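Local coordinates for phytase (Citrobacter braakii, PDB 3ZHC), which is a phytase, a member of branch 2 of the histidine phosphatase superfamily, at residues 174-188 with 228-242. The protein carries 2 engineered substitutions. Residues are numbered along the deposited sequence; the frame is centred on the assembly and turned at random.
With FMT (formic acid), chain N.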
loop_
_atom_site.group_PDB
_atom_site.type_symbol
_atom_site.label_atom_id
_atom_site.label_comp_id
_atom_site.label_asym_id
_atom_site.label_seq_id
_atom_site.Cartn_x
_atom_site.Cartn_y
_atom_site.Cartn_z
ATOM N N ILE B 174 -9.738 -17.519 7.617
ATOM C CA ILE B 174 -9.608 -16.189 8.260
ATOM C C ILE B 174 -8.305 -16.093 9.058
ATOM O O ILE B 174 -7.649 -15.054 9.032
ATOM C CB ILE B 174 -10.840 -15.834 9.172
ATOM C CG1 ILE B 174 -12.177 -15.870 8.370
ATOM C CG2 ILE B 174 -10.660 -14.482 9.825
ATOM C CD1 ILE B 174 -12.202 -14.988 7.144
ATOM N N GLU B 175 -7.931 -17.188 9.745
ATOM C CA GLU B 175 -6.662 -17.237 10.523
ATOM C C GLU B 175 -5.444 -16.824 9.685
ATOM O O GLU B 175 -4.592 -16.116 10.190
ATOM C CB GLU B 175 -6.454 -18.618 11.163
ATOM C CG GLU B 175 -7.469 -18.908 12.295
ATOM C CD GLU B 175 -7.304 -20.293 12.949
ATOM O OE1 GLU B 175 -6.554 -21.142 12.405
ATOM O OE2 GLU B 175 -7.935 -20.524 14.014
ATOM N N LEU B 176 -5.378 -17.260 8.407
ATOM C CA LEU B 176 -4.290 -16.808 7.481
ATOM C C LEU B 176 -4.392 -15.304 7.186
ATOM O O LEU B 176 -3.374 -14.629 7.057
ATOM C CB LEU B 176 -4.283 -17.589 6.156
ATOM C CG LEU B 176 -3.902 -19.078 6.169
ATOM C CD1 LEU B 176 -3.953 -19.623 4.741
ATOM C CD2 LEU B 176 -2.539 -19.345 6.802
ATOM N N TYR B 177 -5.623 -14.791 7.076
ATOM C CA TYR B 177 -5.856 -13.348 6.894
ATOM C C TYR B 177 -5.418 -12.604 8.179
ATOM O O TYR B 177 -4.817 -11.555 8.105
ATOM C CB TYR B 177 -7.327 -13.073 6.560
ATOM C CG TYR B 177 -7.608 -11.813 5.774
ATOM C CD1 TYR B 177 -7.125 -11.665 4.465
ATOM C CD2 TYR B 177 -8.385 -10.777 6.314
ATOM C CE1 TYR B 177 -7.385 -10.518 3.716
ATOM C CE2 TYR B 177 -8.658 -9.603 5.566
ATOM C CZ TYR B 177 -8.148 -9.490 4.261
ATOM O OH TYR B 177 -8.396 -8.361 3.501
ATOM N N THR B 178 -5.725 -13.178 9.350
ATOM C CA THR B 178 -5.267 -12.627 10.635
ATOM C C THR B 178 -3.713 -12.573 10.679
ATOM O O THR B 178 -3.166 -11.531 11.068
ATOM C CB THR B 178 -5.850 -13.401 11.830
ATOM O OG1 THR B 178 -7.283 -13.313 11.786
ATOM C CG2 THR B 178 -5.335 -12.838 13.161
ATOM N N GLN B 179 -3.026 -13.676 10.268
ATOM C CA GLN B 179 -1.529 -13.692 10.220
ATOM C C GLN B 179 -0.973 -12.576 9.327
ATOM O O GLN B 179 0.075 -11.999 9.624
ATOM C CB GLN B 179 -0.940 -15.057 9.785
ATOM C CG GLN B 179 -0.671 -16.014 10.950
ATOM C CD GLN B 179 -1.876 -16.800 11.346
ATOM O OE1 GLN B 179 -2.423 -16.622 12.438
ATOM N NE2 GLN B 179 -2.323 -17.683 10.450
ATOM N N ARG B 180 -1.677 -12.282 8.247
ATOM C CA ARG B 180 -1.279 -11.224 7.318
ATOM C C ARG B 180 -1.307 -9.817 7.960
ATOM O O ARG B 180 -0.494 -8.957 7.612
ATOM C CB ARG B 180 -2.180 -11.270 6.082
ATOM C CG ARG B 180 -1.665 -10.485 4.904
ATOM C CD ARG B 180 -2.022 -11.171 3.564
ATOM N NE ARG B 180 -3.194 -10.679 2.908
ATOM C CZ ARG B 180 -3.703 -11.216 1.789
ATOM N NH1 ARG B 180 -3.124 -12.293 1.202
ATOM N NH2 ARG B 180 -4.801 -10.687 1.252
ATOM N N TYR B 181 -2.247 -9.605 8.892
ATOM C CA TYR B 181 -2.407 -8.330 9.596
ATOM C C TYR B 181 -1.974 -8.394 11.091
ATOM O O TYR B 181 -2.446 -7.596 11.889
ATOM C CB TYR B 181 -3.870 -7.853 9.453
ATOM C CG TYR B 181 -4.244 -7.477 8.044
ATOM C CD1 TYR B 181 -4.697 -8.441 7.132
ATOM C CD2 TYR B 181 -4.152 -6.149 7.601
ATOM C CE1 TYR B 181 -5.052 -8.095 5.803
ATOM C CE2 TYR B 181 -4.502 -5.796 6.279
ATOM C CZ TYR B 181 -4.948 -6.780 5.391
ATOM O OH TYR B 181 -5.286 -6.447 4.115
ATOM N N GLN B 182 -1.069 -9.329 11.458
ATOM C CA GLN B 182 -0.597 -9.474 12.882
ATOM C C GLN B 182 -0.158 -8.171 13.512
ATOM O O GLN B 182 -0.675 -7.785 14.547
ATOM C CB GLN B 182 0.585 -10.453 13.010
ATOM C CG GLN B 182 0.209 -11.869 12.992
ATOM C CD GLN B 182 1.398 -12.818 13.241
ATOM O OE1 GLN B 182 1.704 -13.695 12.397
ATOM N NE2 GLN B 182 2.078 -12.650 14.403
ATOM N N SER B 183 0.808 -7.507 12.872
ATOM C CA SER B 183 1.398 -6.256 13.403
ATOM C C SER B 183 0.376 -5.131 13.559
ATOM O O SER B 183 0.515 -4.308 14.464
ATOM C CB SER B 183 2.558 -5.793 12.528
ATOM O OG SER B 183 2.105 -5.498 11.226
ATOM N N SER B 184 -0.639 -5.098 12.681
ATOM C CA SER B 184 -1.745 -4.119 12.800
ATOM C C SER B 184 -2.537 -4.360 14.082
ATOM O O SER B 184 -2.874 -3.407 14.795
ATOM C CB SER B 184 -2.686 -4.166 11.584
ATOM O OG SER B 184 -2.095 -3.536 10.477
ATOM N N PHE B 185 -2.833 -5.633 14.362
ATOM C CA PHE B 185 -3.507 -6.014 15.604
ATOM C C PHE B 185 -2.657 -5.670 16.837
ATOM O O PHE B 185 -3.209 -5.275 17.854
ATOM C CB PHE B 185 -3.893 -7.502 15.622
ATOM C CG PHE B 185 -5.126 -7.819 14.834
ATOM C CD1 PHE B 185 -6.397 -7.477 15.331
ATOM C CD2 PHE B 185 -5.043 -8.470 13.591
ATOM C CE1 PHE B 185 -7.558 -7.780 14.601
ATOM C CE2 PHE B 185 -6.202 -8.771 12.856
ATOM C CZ PHE B 185 -7.461 -8.425 13.366
ATOM N N ARG B 186 -1.326 -5.823 16.736
ATOM C CA ARG B 186 -0.417 -5.410 17.827
ATOM C C ARG B 186 -0.534 -3.909 18.098
ATOM O O ARG B 186 -0.522 -3.486 19.264
ATOM C CB ARG B 186 1.072 -5.749 17.528
ATOM C CG ARG B 186 1.427 -7.243 17.323
ATOM C CD ARG B 186 1.042 -8.128 18.523
ATOM N NE ARG B 186 -0.357 -8.519 18.458
ATOM C CZ ARG B 186 -0.848 -9.530 17.708
ATOM N NH1 ARG B 186 -0.057 -10.291 16.940
ATOM N NH2 ARG B 186 -2.158 -9.779 17.732
ATOM N N THR B 187 -0.649 -3.112 17.030
ATOM C CA THR B 187 -0.783 -1.645 17.165
ATOM C C THR B 187 -2.116 -1.289 17.835
ATOM O O THR B 187 -2.144 -0.468 18.764
ATOM C CB THR B 187 -0.626 -0.913 15.806
ATOM O OG1 THR B 187 0.630 -1.269 15.220
ATOM C CG2 THR B 187 -0.670 0.619 15.984
ATOM N N LEU B 188 -3.207 -1.906 17.374
ATOM C CA LEU B 188 -4.532 -1.684 17.996
ATOM C C LEU B 188 -4.498 -2.055 19.498
ATOM O O LEU B 188 -4.972 -1.296 20.333
ATOM C CB LEU B 188 -5.647 -2.455 17.267
ATOM C CG LEU B 188 -7.068 -2.367 17.866
ATOM C CD1 LEU B 188 -7.504 -0.896 17.990
ATOM C CD2 LEU B 188 -8.040 -3.144 17.038
ATOM N N LEU B 228 -18.319 -10.717 9.527
ATOM C CA LEU B 228 -17.142 -11.410 10.050
ATOM C C LEU B 228 -16.967 -11.005 11.525
ATOM O O LEU B 228 -16.082 -10.168 11.862
ATOM C CB LEU B 228 -15.919 -11.078 9.197
ATOM C CG LEU B 228 -14.585 -11.733 9.551
ATOM C CD1 LEU B 228 -14.701 -13.268 9.642
ATOM C CD2 LEU B 228 -13.542 -11.312 8.529
ATOM N N PRO B 229 -17.806 -11.578 12.420
ATOM C CA PRO B 229 -17.732 -11.214 13.838
ATOM C C PRO B 229 -16.525 -11.813 14.540
ATOM O O PRO B 229 -16.088 -12.888 14.177
ATOM C CB PRO B 229 -19.020 -11.813 14.417
ATOM C CG PRO B 229 -19.797 -12.319 13.256
ATOM C CD PRO B 229 -18.844 -12.604 12.212
ATOM N N GLY B 230 -16.023 -11.105 15.547
ATOM C CA GLY B 230 -14.809 -11.485 16.295
ATOM C C GLY B 230 -13.879 -10.291 16.334
ATOM O O GLY B 230 -14.323 -9.147 16.175
ATOM N N ALA B 231 -12.598 -10.541 16.536
ATOM C CA ALA B 231 -11.599 -9.460 16.568
ATOM C C ALA B 231 -11.617 -8.620 15.279
ATOM O O ALA B 231 -11.352 -7.432 15.331
ATOM C CB ALA B 231 -10.227 -10.005 16.820
ATOM N N TRP B 232 -11.938 -9.247 14.141
ATOM C CA TRP B 232 -12.053 -8.519 12.847
ATOM C C TRP B 232 -13.158 -7.423 12.825
ATOM O O TRP B 232 -12.850 -6.257 12.546
ATOM C CB TRP B 232 -12.191 -9.509 11.658
ATOM C CG TRP B 232 -10.870 -9.939 11.192
ATOM C CD1 TRP B 232 -10.259 -11.124 11.422
ATOM C CD2 TRP B 232 -9.968 -9.158 10.426
ATOM N NE1 TRP B 232 -9.014 -11.138 10.829
ATOM C CE2 TRP B 232 -8.814 -9.936 10.210
ATOM C CE3 TRP B 232 -10.021 -7.868 9.893
ATOM C CZ2 TRP B 232 -7.715 -9.466 9.474
ATOM C CZ3 TRP B 232 -8.923 -7.400 9.159
ATOM C CH2 TRP B 232 -7.793 -8.199 8.962
ATOM N N SER B 233 -14.406 -7.782 13.114
ATOM C CA SER B 233 -15.508 -6.768 13.168
ATOM C C SER B 233 -15.254 -5.697 14.232
ATOM O O SER B 233 -15.423 -4.509 13.961
ATOM C CB SER B 233 -16.869 -7.426 13.409
ATOM O OG SER B 233 -17.880 -6.447 13.668
ATOM N N LEU B 234 -14.849 -6.124 15.431
ATOM C CA LEU B 234 -14.557 -5.197 16.531
ATOM C C LEU B 234 -13.492 -4.179 16.114
ATOM O O LEU B 234 -13.704 -2.972 16.229
ATOM C CB LEU B 234 -14.105 -5.956 17.803
ATOM C CG LEU B 234 -13.777 -5.118 19.073
ATOM C CD1 LEU B 234 -14.978 -4.306 19.503
ATOM C CD2 LEU B 234 -13.252 -6.012 20.237
ATOM N N SER B 235 -12.357 -4.682 15.623
ATOM C CA SER B 235 -11.231 -3.825 15.176
ATOM C C SER B 235 -11.629 -2.832 14.094
ATOM O O SER B 235 -11.163 -1.702 14.104
ATOM C CB SER B 235 -10.096 -4.684 14.693
ATOM O OG SER B 235 -9.609 -5.474 15.780
ATOM N N SER B 236 -12.497 -3.273 13.165
ATOM C CA SER B 236 -13.036 -2.416 12.116
ATOM C C SER B 236 -13.814 -1.262 12.735
ATOM O O SER B 236 -13.676 -0.101 12.309
ATOM C CB SER B 236 -13.935 -3.221 11.167
ATOM O OG SER B 236 -14.364 -2.444 10.061
ATOM N N THR B 237 -14.628 -1.578 13.743
ATOM C CA THR B 237 -15.407 -0.567 14.458
ATOM C C THR B 237 -14.488 0.390 15.246
ATOM O O THR B 237 -14.600 1.604 15.109
ATOM C CB THR B 237 -16.453 -1.234 15.408
ATOM O OG1 THR B 237 -17.393 -1.997 14.619
ATOM C CG2 THR B 237 -17.190 -0.202 16.248
ATOM N N LEU B 238 -13.583 -0.171 16.048
ATOM C CA LEU B 238 -12.707 0.646 16.939
ATOM C C LEU B 238 -11.789 1.591 16.211
ATOM O O LEU B 238 -11.696 2.768 16.592
ATOM C CB LEU B 238 -11.883 -0.243 17.877
ATOM C CG LEU B 238 -12.666 -1.135 18.848
ATOM C CD1 LEU B 238 -11.699 -1.741 19.868
ATOM C CD2 LEU B 238 -13.806 -0.396 19.567
ATOM N N THR B 239 -11.105 1.090 15.169
ATOM C CA THR B 239 -10.185 1.923 14.387
ATOM C C THR B 239 -10.942 3.056 13.652
ATOM O O THR B 239 -10.413 4.167 13.498
ATOM C CB THR B 239 -9.336 1.081 13.413
ATOM O OG1 THR B 239 -10.187 0.305 12.583
ATOM C CG2 THR B 239 -8.403 0.135 14.192
ATOM N N GLU B 240 -12.174 2.776 13.212
ATOM C CA GLU B 240 -13.019 3.813 12.604
ATOM C C GLU B 240 -13.392 4.858 13.656
ATOM O O GLU B 240 -13.413 6.056 13.356
ATOM C CB GLU B 240 -14.267 3.203 11.960
ATOM C CG GLU B 240 -15.266 4.200 11.346
ATOM C CD GLU B 240 -14.737 4.999 10.120
ATOM O OE1 GLU B 240 -13.629 4.703 9.589
ATOM O OE2 GLU B 240 -15.466 5.923 9.693
ATOM N N ILE B 241 -13.682 4.402 14.887
ATOM C CA ILE B 241 -14.014 5.327 15.988
ATOM C C ILE B 241 -12.820 6.279 16.227
ATOM O O ILE B 241 -13.017 7.486 16.362
ATOM C CB ILE B 241 -14.460 4.605 17.288
ATOM C CG1 ILE B 241 -15.801 3.906 17.066
ATOM C CG2 ILE B 241 -14.596 5.595 18.450
ATOM C CD1 ILE B 241 -16.258 3.016 18.210
ATOM N N PHE B 242 -11.607 5.747 16.244
ATOM C CA PHE B 242 -10.421 6.621 16.418
ATOM C C PHE B 242 -10.327 7.667 15.301
ATOM O O PHE B 242 -10.063 8.835 15.588
ATOM C CB PHE B 242 -9.118 5.836 16.528
ATOM C CG PHE B 242 -9.070 4.856 17.689
ATOM C CD1 PHE B 242 -9.617 5.171 18.945
ATOM C CD2 PHE B 242 -8.438 3.609 17.527
ATOM C CE1 PHE B 242 -9.551 4.254 20.012
ATOM C CE2 PHE B 242 -8.369 2.688 18.590
ATOM C CZ PHE B 242 -8.925 3.009 19.826
HETATM C C FMT N . -8.928 -15.575 13.398
HETATM O O1 FMT N . -8.686 -14.441 13.796
HETATM O O2 FMT N . -9.681 -16.319 14.013
#
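Trp232 of helix 231-242 enters the broken helix pair 174-180 and 182-188 as a knob into a hole made by Ile174, Tyr177, Thr178 and Phe185, and illustrates how one indole can organise an aromatic cluster in the helical part of a histidine phosphatase. Both faces of the indole are covered. Phe185 meets one of them edge-on, with CZ over the ring centre and 3.8 Å from Trp232 CE2; on the opposite face Tyr177, its ring oblique to the indole (planes at 38°), sets CD2 over the rim. The far edge of the indole points at the face of Tyr181 in an offset edge-to-face pair, Trp232 CH2 lying 3.6 Å from Tyr181 CD1.

The looser side lies beyond the N-H edge, where Thr178, partly exposed, accepts the in-plane indole N-H (Trp232 NE1 to Thr178 OG1, 2.9 Å) and donates its own hydroxyl hydrogen bond to O1 of a formic acid, probably from the crystallisation liquor. The N-H bond and the rings on both faces help to hold the indole's rotation. Further along, with CG turned away from the backbone N (chi1 177°) and chi2 at 56°, Leu188 puts CD1 at the edge of Phe242, while CD2 presses against Ser235, whose OG donates to Ala231 O at 2.7 Å.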